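Local coordinates for lipase (Streptomyces rimosus, PDB 5MAL), which hydrolyses triacylglycerols and other carboxylic esters as a secreted serine esterase of the GDSL family, preferring medium-length acyl chains, at residues G80-C93 / R104-L116. Residues are numbered along the deposited sequence; the frame is centred on the assembly and turned at random.
Sequences GGNDAGFADTMTTC and RIAKARAYIQQTL
Arg104, Tyr111 and Ile112 of helix 98-130 pack on helix 86-96 and the loop before it, in an antiparallel helical hairpin of the SGNH-hydrolase fold. The GGND loop after strand 74-78 leads into helix 86-96. The axes of 86-93 and 104-116 lie at 166°, 9.7 Å apart at their closest, and the Cys93-Cys101 disulfide ties the hairpin near its turn. Arg104 NE gives Asp88 OD1 a salt-bridging hydrogen bond of 3.0 Å, fairly straight at 163°. The bond reaches OD1 from the anti side, tilted out of the carboxylate plane. Thr89 OG1 lies over the centre of one guanidinium face and bonds to Gly85 O at 2.7 Å. On the opposite face sits Lys107 CE, off centre. A water links Arg104 NH1 to Ala84 O. A leucine in place of Arg104 would probably leave Asp88 without its charged mate and break this water bridge. Farther along, Ile112 CD1 touches Phe86 CE1, and Ala84 CB meets Ile112 CG1 at 3.5 Å. The Phe86 side chain lies about 8 Å from those of Ser10, the nucleophile, and His216. Tyr111 CG is anti to the backbone N (chi1 -167°), which turns the ring toward the loop. Its OH bonds to Gln119, while Asp83 O sits 3.1 Å above the ring plane, toward the rim.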
loop_
_atom_site.group_PDB
_atom_site.type_symbol
_atom_site.label_atom_id
_atom_site.label_comp_id
_atom_site.label_asym_id
_atom_site.label_seq_id
_atom_site.Cartn_x
_atom_site.Cartn_y
_atom_site.Cartn_z
ATOM N N GLY A 80 3.764 -3.072 -5.122
ATOM C CA GLY A 80 4.562 -2.331 -6.079
ATOM C C GLY A 80 5.529 -1.369 -5.431
ATOM O O GLY A 80 6.571 -1.055 -6.004
ATOM N N GLY A 81 5.188 -0.895 -4.242
ATOM C CA GLY A 81 6.070 0.003 -3.523
ATOM C C GLY A 81 7.424 -0.632 -3.252
ATOM O O GLY A 81 8.461 -0.017 -3.463
ATOM N N ASN A 82 7.417 -1.870 -2.783
ATOM C CA ASN A 82 8.667 -2.537 -2.443
ATOM C C ASN A 82 9.454 -2.920 -3.682
ATOM O O ASN A 82 10.686 -2.965 -3.659
ATOM C CB ASN A 82 8.389 -3.766 -1.586
ATOM C CG ASN A 82 8.090 -3.398 -0.139
ATOM O OD1 ASN A 82 8.848 -2.656 0.486
ATOM N ND2 ASN A 82 6.984 -3.894 0.386
ATOM N N ASP A 83 8.744 -3.207 -4.767
ATOM C CA ASP A 83 9.401 -3.465 -6.041
ATOM C C ASP A 83 10.220 -2.247 -6.446
ATOM O O ASP A 83 11.317 -2.371 -6.978
ATOM C CB ASP A 83 8.382 -3.797 -7.124
ATOM C CG ASP A 83 7.579 -5.037 -6.796
ATOM O OD1 ASP A 83 6.687 -4.944 -5.947
ATOM O OD2 ASP A 83 7.858 -6.111 -7.369
ATOM N N ALA A 84 9.679 -1.068 -6.163
ATOM C CA ALA A 84 10.324 0.175 -6.540
ATOM C C ALA A 84 11.329 0.600 -5.468
ATOM O O ALA A 84 12.032 1.593 -5.624
ATOM C CB ALA A 84 9.283 1.258 -6.769
ATOM N N GLY A 85 11.396 -0.175 -4.389
ATOM C CA GLY A 85 12.333 0.073 -3.306
ATOM C C GLY A 85 11.983 1.278 -2.455
ATOM O O GLY A 85 12.859 2.076 -2.119
ATOM N N PHE A 86 10.711 1.413 -2.087
ATOM C CA PHE A 86 10.270 2.574 -1.316
ATOM C C PHE A 86 10.853 2.618 0.091
ATOM O O PHE A 86 11.322 3.666 0.534
ATOM C CB PHE A 86 8.743 2.617 -1.225
ATOM C CG PHE A 86 8.098 3.427 -2.310
ATOM C CD1 PHE A 86 8.805 3.754 -3.453
ATOM C CD2 PHE A 86 6.787 3.856 -2.191
ATOM C CE1 PHE A 86 8.215 4.497 -4.460
ATOM C CE2 PHE A 86 6.193 4.597 -3.192
ATOM C CZ PHE A 86 6.908 4.921 -4.328
ATOM N N ALA A 87 10.797 1.490 0.796
ATOM C CA ALA A 87 11.345 1.406 2.147
ATOM C C ALA A 87 12.817 1.810 2.145
ATOM O O ALA A 87 13.224 2.712 2.891
ATOM C CB ALA A 87 11.170 0.001 2.709
ATOM N N ASP A 88 13.597 1.147 1.293
ATOM C CA ASP A 88 15.009 1.458 1.099
ATOM C C ASP A 88 15.232 2.934 0.767
ATOM O O ASP A 88 16.147 3.575 1.295
ATOM C CB ASP A 88 15.593 0.589 -0.018
ATOM C CG ASP A 88 17.101 0.755 -0.165
ATOM O OD1 ASP A 88 17.552 1.765 -0.758
ATOM O OD2 ASP A 88 17.840 -0.135 0.308
ATOM N N THR A 89 14.400 3.460 -0.127
ATOM C CA THR A 89 14.477 4.862 -0.506
ATOM C C THR A 89 14.260 5.802 0.679
ATOM O O THR A 89 15.030 6.747 0.889
ATOM C CB THR A 89 13.454 5.190 -1.579
ATOM O OG1 THR A 89 13.783 4.479 -2.776
ATOM C CG2 THR A 89 13.477 6.667 -1.858
ATOM N N MET A 90 13.208 5.548 1.447
ATOM C CA MET A 90 12.916 6.372 2.620
ATOM C C MET A 90 14.070 6.340 3.604
ATOM O O MET A 90 14.447 7.364 4.157
ATOM C CB MET A 90 11.628 5.915 3.314
ATOM C CG MET A 90 10.386 5.962 2.430
ATOM S SD MET A 90 10.382 7.344 1.275
ATOM C CE MET A 90 10.264 8.721 2.386
ATOM N N THR A 91 14.630 5.156 3.819
ATOM C CA THR A 91 15.748 5.007 4.740
ATOM C C THR A 91 16.947 5.833 4.283
ATOM O O THR A 91 17.559 6.571 5.075
ATOM C CB THR A 91 16.148 3.528 4.883
ATOM O OG1 THR A 91 15.162 2.852 5.677
ATOM C CG2 THR A 91 17.519 3.394 5.546
ATOM N N THR A 92 17.258 5.724 2.997
ATOM C CA THR A 92 18.379 6.436 2.403
ATOM C C THR A 92 18.170 7.931 2.542
ATOM O O THR A 92 19.087 8.670 2.900
ATOM C CB THR A 92 18.550 6.070 0.910
ATOM O OG1 THR A 92 19.113 4.758 0.800
ATOM C CG2 THR A 92 19.446 7.075 0.195
ATOM N N CYS A 93 16.944 8.363 2.276
ATOM C CA CYS A 93 16.597 9.776 2.321
ATOM C C CYS A 93 16.778 10.401 3.686
ATOM O O CYS A 93 17.101 11.573 3.802
ATOM C CB CYS A 93 15.155 9.978 1.884
ATOM S SG CYS A 93 14.945 9.840 0.130
ATOM N N ARG A 104 18.028 8.676 -5.178
ATOM C CA ARG A 104 17.376 7.424 -4.833
ATOM C C ARG A 104 15.925 7.423 -5.304
ATOM O O ARG A 104 15.448 6.427 -5.839
ATOM C CB ARG A 104 17.458 7.184 -3.323
ATOM C CG ARG A 104 16.980 5.820 -2.880
ATOM C CD ARG A 104 17.839 4.721 -3.478
ATOM N NE ARG A 104 17.255 3.395 -3.283
ATOM C CZ ARG A 104 16.357 2.847 -4.101
ATOM N NH1 ARG A 104 15.936 3.508 -5.174
ATOM N NH2 ARG A 104 15.881 1.630 -3.847
ATOM N N ILE A 105 15.230 8.541 -5.096
ATOM C CA ILE A 105 13.870 8.724 -5.587
ATOM C C ILE A 105 13.790 8.621 -7.102
ATOM O O ILE A 105 12.885 7.987 -7.658
ATOM C CB ILE A 105 13.304 10.096 -5.187
ATOM C CG1 ILE A 105 13.292 10.256 -3.673
ATOM C CG2 ILE A 105 11.898 10.265 -5.764
ATOM C CD1 ILE A 105 12.210 9.499 -3.046
ATOM N N ALA A 106 14.727 9.276 -7.775
ATOM C CA ALA A 106 14.755 9.238 -9.233
ATOM C C ALA A 106 14.876 7.798 -9.718
ATOM O O ALA A 106 14.217 7.399 -10.681
ATOM C CB ALA A 106 15.907 10.087 -9.770
ATOM N N LYS A 107 15.710 7.021 -9.037
ATOM C CA LYS A 107 15.914 5.624 -9.397
ATOM C C LYS A 107 14.611 4.871 -9.145
ATOM O O LYS A 107 14.173 4.086 -9.968
ATOM C CB LYS A 107 17.085 5.026 -8.605
ATOM C CG LYS A 107 17.208 3.508 -8.667
ATOM C CD LYS A 107 18.312 3.008 -7.747
ATOM C CE LYS A 107 18.285 1.490 -7.623
ATOM N NZ LYS A 107 19.329 0.983 -6.678
ATOM N N ALA A 108 13.970 5.157 -8.018
ATOM C CA ALA A 108 12.699 4.523 -7.690
ATOM C C ALA A 108 11.644 4.895 -8.714
ATOM O O ALA A 108 10.849 4.055 -9.132
ATOM C CB ALA A 108 12.243 4.924 -6.280
ATOM N N ARG A 109 11.638 6.157 -9.128
ATOM C CA ARG A 109 10.612 6.630 -10.047
ATOM C C ARG A 109 10.823 6.047 -11.436
ATOM O O ARG A 109 9.860 5.784 -12.150
ATOM C CB ARG A 109 10.595 8.153 -10.111
ATOM C CG ARG A 109 10.046 8.787 -8.845
ATOM C CD ARG A 109 9.973 10.279 -9.002
ATOM N NE ARG A 109 8.954 10.634 -9.978
ATOM C CZ ARG A 109 8.839 11.835 -10.531
ATOM N NH1 ARG A 109 9.697 12.800 -10.211
ATOM N NH2 ARG A 109 7.870 12.065 -11.404
ATOM N N ALA A 110 12.082 5.846 -11.815
ATOM C CA ALA A 110 12.365 5.175 -13.078
ATOM C C ALA A 110 11.796 3.765 -13.028
ATOM O O ALA A 110 11.217 3.290 -14.004
ATOM C CB ALA A 110 13.853 5.144 -13.356
ATOM N N TYR A 111 11.947 3.109 -11.878
ATOM C CA TYR A 111 11.434 1.758 -11.695
ATOM C C TYR A 111 9.931 1.728 -11.852
ATOM O O TYR A 111 9.384 0.920 -12.603
ATOM C CB TYR A 111 11.801 1.199 -10.325
ATOM C CG TYR A 111 11.560 -0.292 -10.240
ATOM C CD1 TYR A 111 10.277 -0.808 -10.054
ATOM C CD2 TYR A 111 12.613 -1.184 -10.360
ATOM C CE1 TYR A 111 10.058 -2.174 -9.988
ATOM C CE2 TYR A 111 12.404 -2.548 -10.285
ATOM C CZ TYR A 111 11.130 -3.038 -10.110
ATOM O OH TYR A 111 10.944 -4.402 -10.050
ATOM N N ILE A 112 9.271 2.600 -11.103
ATOM C CA ILE A 112 7.827 2.724 -11.153
ATOM C C ILE A 112 7.302 2.925 -12.562
ATOM O O ILE A 112 6.359 2.254 -12.984
ATOM C CB ILE A 112 7.367 3.893 -10.303
ATOM C CG1 ILE A 112 7.629 3.592 -8.825
ATOM C CG2 ILE A 112 5.910 4.194 -10.571
ATOM C CD1 ILE A 112 7.656 4.829 -7.940
ATOM N N GLN A 113 7.907 3.861 -13.287
ATOM C CA GLN A 113 7.391 4.243 -14.591
ATOM C C GLN A 113 7.656 3.165 -15.643
ATOM O O GLN A 113 6.841 2.946 -16.539
ATOM C CB GLN A 113 8.010 5.571 -15.031
ATOM C CG GLN A 113 7.713 6.729 -14.070
ATOM C CD GLN A 113 8.478 8.004 -14.403
ATOM O OE1 GLN A 113 9.109 8.111 -15.459
ATOM N NE2 GLN A 113 8.428 8.980 -13.500
ATOM N N GLN A 114 8.788 2.479 -15.506
ATOM C CA GLN A 114 9.296 1.597 -16.561
ATOM C C GLN A 114 9.119 0.109 -16.266
ATOM O O GLN A 114 8.599 -0.653 -17.092
ATOM C CB GLN A 114 10.775 1.893 -16.792
ATOM C CG GLN A 114 11.036 3.295 -17.314
ATOM C CD GLN A 114 12.488 3.721 -17.168
ATOM O OE1 GLN A 114 13.389 2.890 -17.069
ATOM N NE2 GLN A 114 12.717 5.033 -17.136
ATOM N N THR A 115 9.556 -0.287 -15.079
ATOM C CA THR A 115 9.774 -1.687 -14.741
ATOM C C THR A 115 8.550 -2.292 -14.066
ATOM O O THR A 115 8.179 -3.441 -14.311
ATOM C CB THR A 115 10.990 -1.834 -13.814
ATOM O OG1 THR A 115 12.074 -1.021 -14.296
ATOM C CG2 THR A 115 11.417 -3.267 -13.726
ATOM N N LEU A 116 7.922 -1.503 -13.202
ATOM C CA LEU A 116 6.778 -1.970 -12.421
ATOM C C LEU A 116 5.519 -2.408 -13.199
ATOM O O LEU A 116 4.907 -3.415 -12.817
ATOM C CB LEU A 116 6.383 -0.884 -11.409
ATOM C CG LEU A 116 5.167 -1.240 -10.552
ATOM C CD1 LEU A 116 5.444 -2.468 -9.689
ATOM C CD2 LEU A 116 4.762 -0.038 -9.706
HETATM O O HOH W 1 10.365 -6.904 -8.049
HETATM O O HOH W 2 14.527 1.635 -6.699
#